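Local atomic coordinates of pyruvate kinase 1 (Trypanosoma brucei brucei, PDB entry 4KCT), a protein that catalyses the last step of glycolysis, phosphoryl transfer from phosphoenolpyruvate to ADP to give pyruvate and ATP, and also decarboxylates oxaloacetate. Residues I107-T112 against T161-V166; F210-R215 against I237-N242; R215-V220 against I249-E254. All blocks are in the same frame, centred on the assembly; numbering follows the deposited sequence. Where two conformers were deposited one is given.

In the fold
Following the chain from the N terminus, contact 1 comes first: strand 107-111 is rejoined by strand 161-166, closing a loop that stays within the small B domain of pyruvate kinases, inserted after barrel strand 80-84. The chain then returns to the TIM barrel. There contact 2 (210-215 with 237-242) pairs two neighbouring barrel strands that are connected through helix 217-227, a beta-alpha-beta crossover, and contact 3 (215-220 with 249-254) opens before contact 2 has closed, so that the two cross and share Arg215. Contact 2 joins strands at the active-site end; contact 3 joins the helices outside them. Nearest atoms of contact 1 lie about 16 Å from either.

Contact 1: residues I107-T112 against T161-V166; sequences IVCVTT and TLKCHV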
loop_
_atom_site.group_PDB
_atom_site.type_symbol
_atom_site.label_atom_id
_atom_site.label_comp_id
_atom_site.label_asym_id
_atom_site.label_seq_id
_atom_site.Cartn_x
_atom_site.Cartn_y
_atom_site.Cartn_z
ATOM N N ILE A 107 -51.431 16.634 22.835
ATOM C CA ILE A 107 -50.499 16.869 23.928
ATOM C C ILE A 107 -50.851 15.895 25.051
ATOM O O ILE A 107 -52.017 15.803 25.452
ATOM C CB ILE A 107 -50.604 18.317 24.438
ATOM C CG1 ILE A 107 -50.194 19.311 23.336
ATOM C CG2 ILE A 107 -49.780 18.516 25.707
ATOM C CD1 ILE A 107 -48.748 19.184 22.897
ATOM N N VAL A 108 -49.890 15.060 25.435
ATOM C CA VAL A 108 -50.152 13.981 26.390
ATOM C C VAL A 108 -49.081 14.009 27.480
ATOM O O VAL A 108 -47.915 14.286 27.200
ATOM C CB VAL A 108 -50.184 12.596 25.680
ATOM C CG1 VAL A 108 -48.855 12.306 24.999
ATOM C CG2 VAL A 108 -50.545 11.478 26.654
ATOM N N CYS A 109 -49.504 13.883 28.737
ATOM C CA CYS A 109 -48.565 13.766 29.815
ATOM C C CYS A 109 -48.195 12.301 30.035
ATOM O O CYS A 109 -49.060 11.423 29.985
ATOM C CB CYS A 109 -49.127 14.399 31.100
ATOM S SG CYS A 109 -48.978 16.208 31.118
ATOM N N VAL A 110 -46.893 12.025 30.102
ATOM C CA VAL A 110 -46.442 10.702 30.445
ATOM C C VAL A 110 -45.844 10.740 31.837
ATOM O O VAL A 110 -45.168 11.701 32.203
ATOM C CB VAL A 110 -45.430 10.134 29.415
ATOM C CG1 VAL A 110 -46.094 10.023 28.050
ATOM C CG2 VAL A 110 -44.194 11.026 29.322
ATOM N N THR A 111 -46.245 9.790 32.665
ATOM C CA THR A 111 -45.890 9.836 34.092
ATOM C C THR A 111 -45.255 8.531 34.559
ATOM O O THR A 111 -45.540 7.448 34.006
ATOM C CB THR A 111 -47.122 10.167 34.970
ATOM O OG1 THR A 111 -46.717 10.304 36.331
ATOM C CG2 THR A 111 -48.206 9.059 34.853
ATOM N N THR A 112 -44.348 8.629 35.533
ATOM C CA THR A 112 -43.798 7.445 36.181
ATOM C C THR A 112 -44.485 7.226 37.557
ATOM O O THR A 112 -44.087 6.365 38.329
ATOM C CB THR A 112 -42.269 7.578 36.367
ATOM O OG1 THR A 112 -41.986 8.751 37.151
ATOM C CG2 THR A 112 -41.599 7.740 35.002
ATOM N N THR A 161 -43.164 13.600 35.701
ATOM C CA THR A 161 -44.122 13.862 34.616
ATOM C C THR A 161 -43.537 14.704 33.487
ATOM O O THR A 161 -42.978 15.780 33.716
ATOM C CB THR A 161 -45.403 14.535 35.148
ATOM O OG1 THR A 161 -45.782 13.909 36.378
ATOM C CG2 THR A 161 -46.559 14.413 34.117
ATOM N N LEU A 162 -43.673 14.201 32.271
ATOM C CA LEU A 162 -43.286 14.934 31.084
ATOM C C LEU A 162 -44.529 15.265 30.264
ATOM O O LEU A 162 -45.434 14.438 30.116
ATOM C CB LEU A 162 -42.309 14.101 30.243
ATOM C CG LEU A 162 -41.022 13.702 30.968
ATOM C CD1 LEU A 162 -40.191 12.767 30.093
ATOM C CD2 LEU A 162 -40.223 14.942 31.337
ATOM N N LYS A 163 -44.572 16.476 29.730
ATOM C CA LYS A 163 -45.575 16.834 28.759
ATOM C C LYS A 163 -45.000 16.621 27.357
ATOM O O LYS A 163 -43.880 17.056 27.066
ATOM C CB LYS A 163 -45.978 18.298 28.954
ATOM C CG LYS A 163 -47.060 18.770 28.005
ATOM C CD LYS A 163 -47.625 20.120 28.446
ATOM C CE LYS A 163 -47.259 21.220 27.456
ATOM N NZ LYS A 163 -46.029 21.968 27.859
ATOM N N CYS A 164 -45.753 15.930 26.502
ATOM C CA CYS A 164 -45.216 15.438 25.220
ATOM C C CYS A 164 -46.139 15.818 24.062
ATOM O O CYS A 164 -47.341 16.009 24.243
ATOM C CB CYS A 164 -45.048 13.913 25.250
ATOM S SG CYS A 164 -43.859 13.315 26.478
ATOM N N HIS A 165 -45.572 15.874 22.869
ATOM C CA HIS A 165 -46.329 16.197 21.671
ATOM C C HIS A 165 -46.384 14.972 20.806
ATOM O O HIS A 165 -45.348 14.423 20.457
ATOM C CB HIS A 165 -45.623 17.333 20.927
ATOM C CG HIS A 165 -46.197 17.625 19.557
ATOM N ND1 HIS A 165 -45.865 16.903 18.457
ATOM C CD2 HIS A 165 -47.020 18.668 19.106
ATOM C CE1 HIS A 165 -46.469 17.438 17.369
ATOM N NE2 HIS A 165 -47.173 18.513 17.767
ATOM N N VAL A 166 -47.584 14.496 20.505
ATOM C CA VAL A 166 -47.739 13.313 19.633
ATOM C C VAL A 166 -47.420 13.665 18.181
ATOM O O VAL A 166 -47.943 14.653 17.651
ATOM C CB VAL A 166 -49.169 12.759 19.707
ATOM C CG1 VAL A 166 -49.373 11.648 18.660
ATOM C CG2 VAL A 166 -49.459 12.249 21.115
#
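An antiparallel strand pair in the small beta domain of pyruvate kinase, the B domain inserted into the TIM barrel, brings 107-111 against 161-166. Two hydrogen-bonded pairs, Val108 with Cys164 and Val110 with Leu162, supply four backbone bonds; Val110 N reaches Leu162 O at 2.8 Å. Between them the alpha carbons carry weaker contacts, as from Cys109 CA to Leu162 O at 3.2 Å.

The two faces differ in character. Val108, Val110, Leu162 and Cys164 share a buried one, where branched aliphatic and sulfur-bearing side chains fit closely: Val110 CG2 lies 3.7 Å from Cys164 SG and equally near Leu162 CB, because chi1 of -62° puts CG1 beside the backbone N and so leaves CG2 between the N and the carbonyl carbon. Leu132 of helix 132-135 and Phe125 of strand 124-126 add to this face. Ile107, Cys109, Thr111, Thr161, Lys163 and His165 line the other. Thr111 and Thr161 stand side by side, but their hydroxyls turn to other partners, Asp113 and Asp158 among them. Lys163 suits the more exposed end: its aliphatic stem packs on Ile107 while NZ bonds Ser155. Their closest atoms are Ile107 CG2 and Lys163 CG, 3.6 Å apart.

Contact 2: residues F210-R215 against I237-N242; sequences FASFIR and ISKIEN. With MG (magnesium ion), chain C; PYR (pyruvic acid), chain E.
Lys239 and Phe213, the residues most buried by this contact, carry it at the C-terminal ends of parallel strands 208-211 and 235-240 of the TIM barrel; Lys239 reaches pyruvate, and Glu241 binds magnesium. Backbone bonds hold the strands in step, Lys239 N to Ala211 O among them at 2.9 Å. The methylenes of Lys239 run beside Phe210 and Ala211, and a turn at chi3 of 50° brings NZ to Ser212 OG, 3.0 Å away, and to pyruvate O3 at 2.9 Å; Asp84 is its salt-bridge partner, and Ser212 OG also bonds Thr85 O.

Phe213 lays one ring face over Glu241 CB, 3.8 Å from the centroid, with its plane 36° from the carboxylate. The flat ring suits its place by covering that methylene; separately, Phe213 N donates to the anti lone pair of Glu241 OE2 at 2.8 Å. OE2 also takes a bond from a magnesium-bound water, while OE1 binds the magnesium at 2.0 Å, as Asp265 does from outside the pair.

Pyruvate chelates the metal through OXT and O3. With magnesium and the lysine nitrogen both at O3, the keto group is probably polarised, consistent with stabilising an enolate during turnover.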
loop_
_atom_site.group_PDB
_atom_site.type_symbol
_atom_site.label_atom_id
_atom_site.label_comp_id
_atom_site.label_asym_id
_atom_site.label_seq_id
_atom_site.Cartn_x
_atom_site.Cartn_y
_atom_site.Cartn_z
ATOM N N PHE A 210 -27.793 -15.940 23.768
ATOM C CA PHE A 210 -27.835 -14.658 23.104
ATOM C C PHE A 210 -28.478 -13.680 24.083
ATOM O O PHE A 210 -29.692 -13.730 24.303
ATOM C CB PHE A 210 -28.709 -14.727 21.830
ATOM C CG PHE A 210 -28.211 -15.692 20.775
ATOM C CD1 PHE A 210 -26.915 -16.197 20.805
ATOM C CD2 PHE A 210 -29.034 -16.031 19.705
ATOM C CE1 PHE A 210 -26.456 -17.048 19.800
ATOM C CE2 PHE A 210 -28.564 -16.830 18.668
ATOM C CZ PHE A 210 -27.284 -17.357 18.726
ATOM N N ALA A 211 -27.658 -12.841 24.715
ATOM C CA ALA A 211 -28.103 -12.039 25.857
ATOM C C ALA A 211 -28.607 -10.695 25.360
ATOM O O ALA A 211 -27.859 -9.933 24.736
ATOM C CB ALA A 211 -26.949 -11.833 26.845
ATOM N N SER A 212 -29.884 -10.420 25.619
ATOM C CA SER A 212 -30.553 -9.245 25.074
ATOM C C SER A 212 -30.128 -7.948 25.720
ATOM O O SER A 212 -29.837 -7.888 26.952
ATOM C CB SER A 212 -32.073 -9.398 25.156
ATOM O OG SER A 212 -32.520 -10.380 24.240
ATOM N N PHE A 213 -30.088 -6.906 24.893
ATOM C CA PHE A 213 -29.908 -5.515 25.360
ATOM C C PHE A 213 -28.703 -5.318 26.264
ATOM O O PHE A 213 -28.784 -4.613 27.283
ATOM C CB PHE A 213 -31.186 -5.000 26.067
ATOM C CG PHE A 213 -31.969 -4.029 25.237
ATOM C CD1 PHE A 213 -31.589 -2.682 25.180
ATOM C CD2 PHE A 213 -32.957 -4.489 24.351
ATOM C CE1 PHE A 213 -32.247 -1.792 24.331
ATOM C CE2 PHE A 213 -33.624 -3.603 23.507
ATOM C CZ PHE A 213 -33.246 -2.257 23.474
ATOM N N ILE A 214 -27.555 -5.826 25.840
ATOM C CA ILE A 214 -26.329 -5.609 26.602
ATOM C C ILE A 214 -25.834 -4.163 26.409
ATOM O O ILE A 214 -25.585 -3.713 25.274
ATOM C CB ILE A 214 -25.235 -6.636 26.201
ATOM C CG1 ILE A 214 -25.672 -8.067 26.616
ATOM C CG2 ILE A 214 -23.884 -6.272 26.821
ATOM C CD1 ILE A 214 -25.877 -8.271 28.127
ATOM N N ARG A 215 -25.724 -3.436 27.518
ATOM C CA ARG A 215 -25.377 -2.033 27.424
ATOM C C ARG A 215 -23.947 -1.758 27.854
ATOM O O ARG A 215 -23.364 -0.754 27.446
ATOM C CB ARG A 215 -26.376 -1.169 28.192
ATOM C CG ARG A 215 -27.780 -1.199 27.594
ATOM C CD ARG A 215 -28.855 -1.219 28.679
ATOM N NE ARG A 215 -29.203 -2.574 29.136
ATOM C CZ ARG A 215 -29.668 -2.846 30.357
ATOM N NH1 ARG A 215 -30.013 -4.089 30.697
ATOM N NH2 ARG A 215 -29.833 -1.859 31.223
ATOM N N ILE A 237 -23.134 -14.602 23.880
ATOM C CA ILE A 237 -23.144 -13.774 22.692
ATOM C C ILE A 237 -23.955 -12.528 23.042
ATOM O O ILE A 237 -25.173 -12.616 23.278
ATOM C CB ILE A 237 -23.814 -14.503 21.491
ATOM C CG1 ILE A 237 -23.144 -15.858 21.199
ATOM C CG2 ILE A 237 -23.799 -13.617 20.226
ATOM C CD1 ILE A 237 -21.636 -15.782 21.073
ATOM N N SER A 238 -23.290 -11.375 23.140
ATOM C CA SER A 238 -23.987 -10.175 23.594
ATOM C C SER A 238 -24.723 -9.540 22.434
ATOM O O SER A 238 -24.138 -9.339 21.364
ATOM C CB SER A 238 -22.991 -9.180 24.206
ATOM O OG SER A 238 -22.479 -9.706 25.428
ATOM N N LYS A 239 -26.014 -9.242 22.625
ATOM C CA LYS A 239 -26.788 -8.599 21.565
ATOM C C LYS A 239 -26.722 -7.099 21.727
ATOM O O LYS A 239 -26.971 -6.564 22.810
ATOM C CB LYS A 239 -28.244 -9.061 21.577
ATOM C CG LYS A 239 -28.372 -10.585 21.483
ATOM C CD LYS A 239 -29.810 -11.046 21.765
ATOM C CE LYS A 239 -30.832 -10.272 20.951
ATOM N NZ LYS A 239 -32.213 -10.726 21.318
ATOM N N ILE A 240 -26.225 -6.445 20.695
ATOM C CA ILE A 240 -26.128 -4.993 20.682
ATOM C C ILE A 240 -27.420 -4.418 20.092
ATOM O O ILE A 240 -27.708 -4.603 18.891
ATOM C CB ILE A 240 -24.923 -4.560 19.820
ATOM C CG1 ILE A 240 -23.650 -5.230 20.324
ATOM C CG2 ILE A 240 -24.796 -3.020 19.752
ATOM C CD1 ILE A 240 -23.297 -4.884 21.771
ATOM N N GLU A 241 -28.187 -3.697 20.915
ATOM C CA GLU A 241 -29.540 -3.332 20.536
ATOM C C GLU A 241 -29.852 -1.852 20.715
ATOM O O GLU A 241 -30.992 -1.446 20.500
ATOM C CB GLU A 241 -30.577 -4.158 21.333
ATOM C CG GLU A 241 -30.265 -5.627 21.435
ATOM C CD GLU A 241 -31.520 -6.477 21.575
ATOM O OE1 GLU A 241 -32.335 -6.500 20.622
ATOM O OE2 GLU A 241 -31.609 -7.233 22.548
ATOM N N ASN A 242 -28.885 -1.072 21.215
ATOM C CA ASN A 242 -29.118 0.359 21.463
ATOM C C ASN A 242 -27.808 1.131 21.478
ATOM O O ASN A 242 -26.732 0.541 21.263
ATOM C CB ASN A 242 -29.908 0.581 22.791
ATOM C CG ASN A 242 -29.003 0.583 24.034
ATOM O OD1 ASN A 242 -27.995 -0.137 24.096
ATOM N ND2 ASN A 242 -29.399 1.360 25.055
HETATM MG MG MG C . -33.973 -7.448 20.018
HETATM C C PYR E . -33.414 -7.830 17.338
HETATM O O PYR E . -33.089 -7.741 16.122
HETATM O OXT PYR E . -33.757 -6.795 17.978
HETATM C CA PYR E . -33.263 -9.133 18.057
HETATM O O3 PYR E . -33.610 -9.238 19.248
HETATM C CB PYR E . -32.581 -10.286 17.366
HETATM O O HOH W 1 -27.374 -2.866 23.443
HETATM O O HOH W 2 -34.042 -7.966 22.271
HETATM O O HOH W 3 -35.956 -8.229 19.943
#

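Contact 3: residues R215-V220 against I249-E254; sequences RTAEQV and IDSIIE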
loop_
_atom_site.group_PDB
_atom_site.type_symbol
_atom_site.label_atom_id
_atom_site.label_comp_id
_atom_site.label_asym_id
_atom_site.label_seq_id
_atom_site.Cartn_x
_atom_site.Cartn_y
_atom_site.Cartn_z
ATOM N N ARG A 215 -25.724 -3.436 27.518
ATOM C CA ARG A 215 -25.377 -2.033 27.424
ATOM C C ARG A 215 -23.947 -1.758 27.854
ATOM O O ARG A 215 -23.364 -0.754 27.446
ATOM C CB ARG A 215 -26.376 -1.169 28.192
ATOM C CG ARG A 215 -27.780 -1.199 27.594
ATOM C CD ARG A 215 -28.855 -1.219 28.679
ATOM N NE ARG A 215 -29.203 -2.574 29.136
ATOM C CZ ARG A 215 -29.668 -2.846 30.357
ATOM N NH1 ARG A 215 -30.013 -4.089 30.697
ATOM N NH2 ARG A 215 -29.833 -1.859 31.223
ATOM N N THR A 216 -23.392 -2.638 28.701
ATOM C CA THR A 216 -22.047 -2.446 29.278
ATOM C C THR A 216 -21.368 -3.795 29.442
ATOM O O THR A 216 -22.037 -4.835 29.550
ATOM C CB THR A 216 -22.107 -1.807 30.704
ATOM O OG1 THR A 216 -22.777 -2.707 31.584
ATOM C CG2 THR A 216 -22.852 -0.470 30.696
ATOM N N ALA A 217 -20.052 -3.755 29.651
ATOM C CA ALA A 217 -19.298 -4.943 30.025
ATOM C C ALA A 217 -19.755 -5.504 31.375
ATOM O O ALA A 217 -19.726 -6.712 31.585
ATOM C CB ALA A 217 -17.801 -4.642 30.056
ATOM N N GLU A 218 -20.135 -4.631 32.306
ATOM C CA GLU A 218 -20.583 -5.115 33.622
ATOM C C GLU A 218 -21.843 -5.985 33.493
ATOM O O GLU A 218 -21.973 -7.030 34.144
ATOM C CB GLU A 218 -20.816 -3.947 34.588
ATOM C CG GLU A 218 -21.100 -4.383 36.021
ATOM C CD GLU A 218 -20.057 -5.361 36.582
ATOM O OE1 GLU A 218 -20.458 -6.305 37.302
ATOM O OE2 GLU A 218 -18.841 -5.198 36.297
ATOM N N GLN A 219 -22.731 -5.608 32.583
ATOM C CA GLN A 219 -23.886 -6.447 32.303
ATOM C C GLN A 219 -23.521 -7.836 31.778
ATOM O O GLN A 219 -24.181 -8.830 32.126
ATOM C CB GLN A 219 -24.808 -5.753 31.323
ATOM C CG GLN A 219 -25.413 -4.495 31.876
ATOM C CD GLN A 219 -26.720 -4.180 31.223
ATOM O OE1 GLN A 219 -26.866 -4.325 30.011
ATOM N NE2 GLN A 219 -27.716 -3.828 32.032
ATOM N N VAL A 220 -22.535 -7.916 30.885
ATOM C CA VAL A 220 -22.051 -9.242 30.446
ATOM C C VAL A 220 -21.600 -10.091 31.640
ATOM O O VAL A 220 -21.964 -11.267 31.753
ATOM C CB VAL A 220 -20.893 -9.136 29.434
ATOM C CG1 VAL A 220 -20.496 -10.521 28.957
ATOM C CG2 VAL A 220 -21.297 -8.255 28.240
ATOM N N ILE A 249 -18.898 -0.784 22.773
ATOM C CA ILE A 249 -18.680 -2.039 22.058
ATOM C C ILE A 249 -17.312 -2.702 22.390
ATOM O O ILE A 249 -17.227 -3.908 22.530
ATOM C CB ILE A 249 -18.871 -1.871 20.517
ATOM C CG1 ILE A 249 -18.799 -3.217 19.812
ATOM C CG2 ILE A 249 -17.844 -0.894 19.923
ATOM C CD1 ILE A 249 -19.839 -4.218 20.291
ATOM N N ASP A 250 -16.248 -1.908 22.516
ATOM C CA ASP A 250 -14.920 -2.491 22.778
ATOM C C ASP A 250 -14.909 -3.326 24.071
ATOM O O ASP A 250 -14.382 -4.445 24.106
ATOM C CB ASP A 250 -13.858 -1.387 22.896
ATOM C CG ASP A 250 -13.568 -0.705 21.566
ATOM O OD1 ASP A 250 -13.903 -1.274 20.505
ATOM O OD2 ASP A 250 -12.934 0.375 21.582
ATOM N N SER A 251 -15.385 -2.734 25.155
ATOM C CA SER A 251 -15.383 -3.433 26.436
ATOM C C SER A 251 -16.407 -4.576 26.454
ATOM O O SER A 251 -16.192 -5.602 27.105
ATOM C CB SER A 251 -15.648 -2.456 27.595
ATOM O OG SER A 251 -16.945 -1.888 27.480
ATOM N N ILE A 252 -17.517 -4.414 25.741
ATOM C CA ILE A 252 -18.463 -5.512 25.613
ATOM C C ILE A 252 -17.864 -6.715 24.846
ATOM O O ILE A 252 -17.981 -7.853 25.287
ATOM C CB ILE A 252 -19.793 -5.051 24.983
ATOM C CG1 ILE A 252 -20.510 -4.111 25.961
ATOM C CG2 ILE A 252 -20.693 -6.262 24.632
ATOM C CD1 ILE A 252 -21.602 -3.271 25.306
ATOM N N ILE A 253 -17.162 -6.441 23.755
ATOM C CA ILE A 253 -16.544 -7.505 22.977
ATOM C C ILE A 253 -15.532 -8.207 23.864
ATOM O O ILE A 253 -15.516 -9.429 23.951
ATOM C CB ILE A 253 -15.799 -6.940 21.754
ATOM C CG1 ILE A 253 -16.797 -6.584 20.640
ATOM C CG2 ILE A 253 -14.773 -7.942 21.260
ATOM C CD1 ILE A 253 -16.175 -5.803 19.481
ATOM N N GLU A 254 -14.766 -7.418 24.611
ATOM C CA GLU A 254 -13.781 -7.970 25.534
ATOM C C GLU A 254 -14.406 -8.958 26.539
ATOM O O GLU A 254 -13.838 -10.018 26.805
ATOM C CB GLU A 254 -13.059 -6.839 26.277
ATOM C CG GLU A 254 -12.284 -7.313 27.487
ATOM C CD GLU A 254 -10.857 -7.660 27.139
ATOM O OE1 GLU A 254 -10.162 -6.800 26.553
ATOM O OE2 GLU A 254 -10.443 -8.809 27.408
HETATM O O HOH W 4 -18.713 -1.090 29.321
#
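Van der Waals contacts, mostly of side chain on backbone, dominate where Ile252, in helix 249-255, meets the start of helix 217-227. Its CG1 lies 3.6 Å from Thr216 C and close to Ala217 N, and CD1 extends along the chain to 3.7 Å from Arg215 O, so the isoleucine touches mainly backbone. With chi1 at -67° the branches part: CG1 faces the helix start, whereas CG2 turns to Val220 CG2 at 4.2 Å, a looser touch between two branched side chains. Ala217 needs its small size, for CB comes 3.5 Å from Ser251 O and the main chains approach closely here.

No direct hydrogen bond crosses the pair. A water takes over that role, accepting from Ala217 N at 3.0 Å and bonding to Ser251 OG at 2.7 Å; it thereby satisfies an amide in the first turn of the helix. The serine hydroxyl also bonds Asn248 O.

Capping shapes the helix start. Thr216 is the N-cap, and its OG1 accepts from Gln219 N at 3.1 Å. The amide of Gln219 reaches back so that OE1 accepts from Arg215 N at 2.9 Å. In the conformer described, the guanidinium of Arg215 reaches the carbonyls of Phe213, Leu187 and Pro188.

Both helices belong to the outer layer of the TIM barrel. Val220 and Ile252 also pack on Ser238 of strand 235-240 beneath them, Ala255 continues the interface with Ala217 and Val220, and on the other side of helix 249-255 Ile253 packs against helix 275-289.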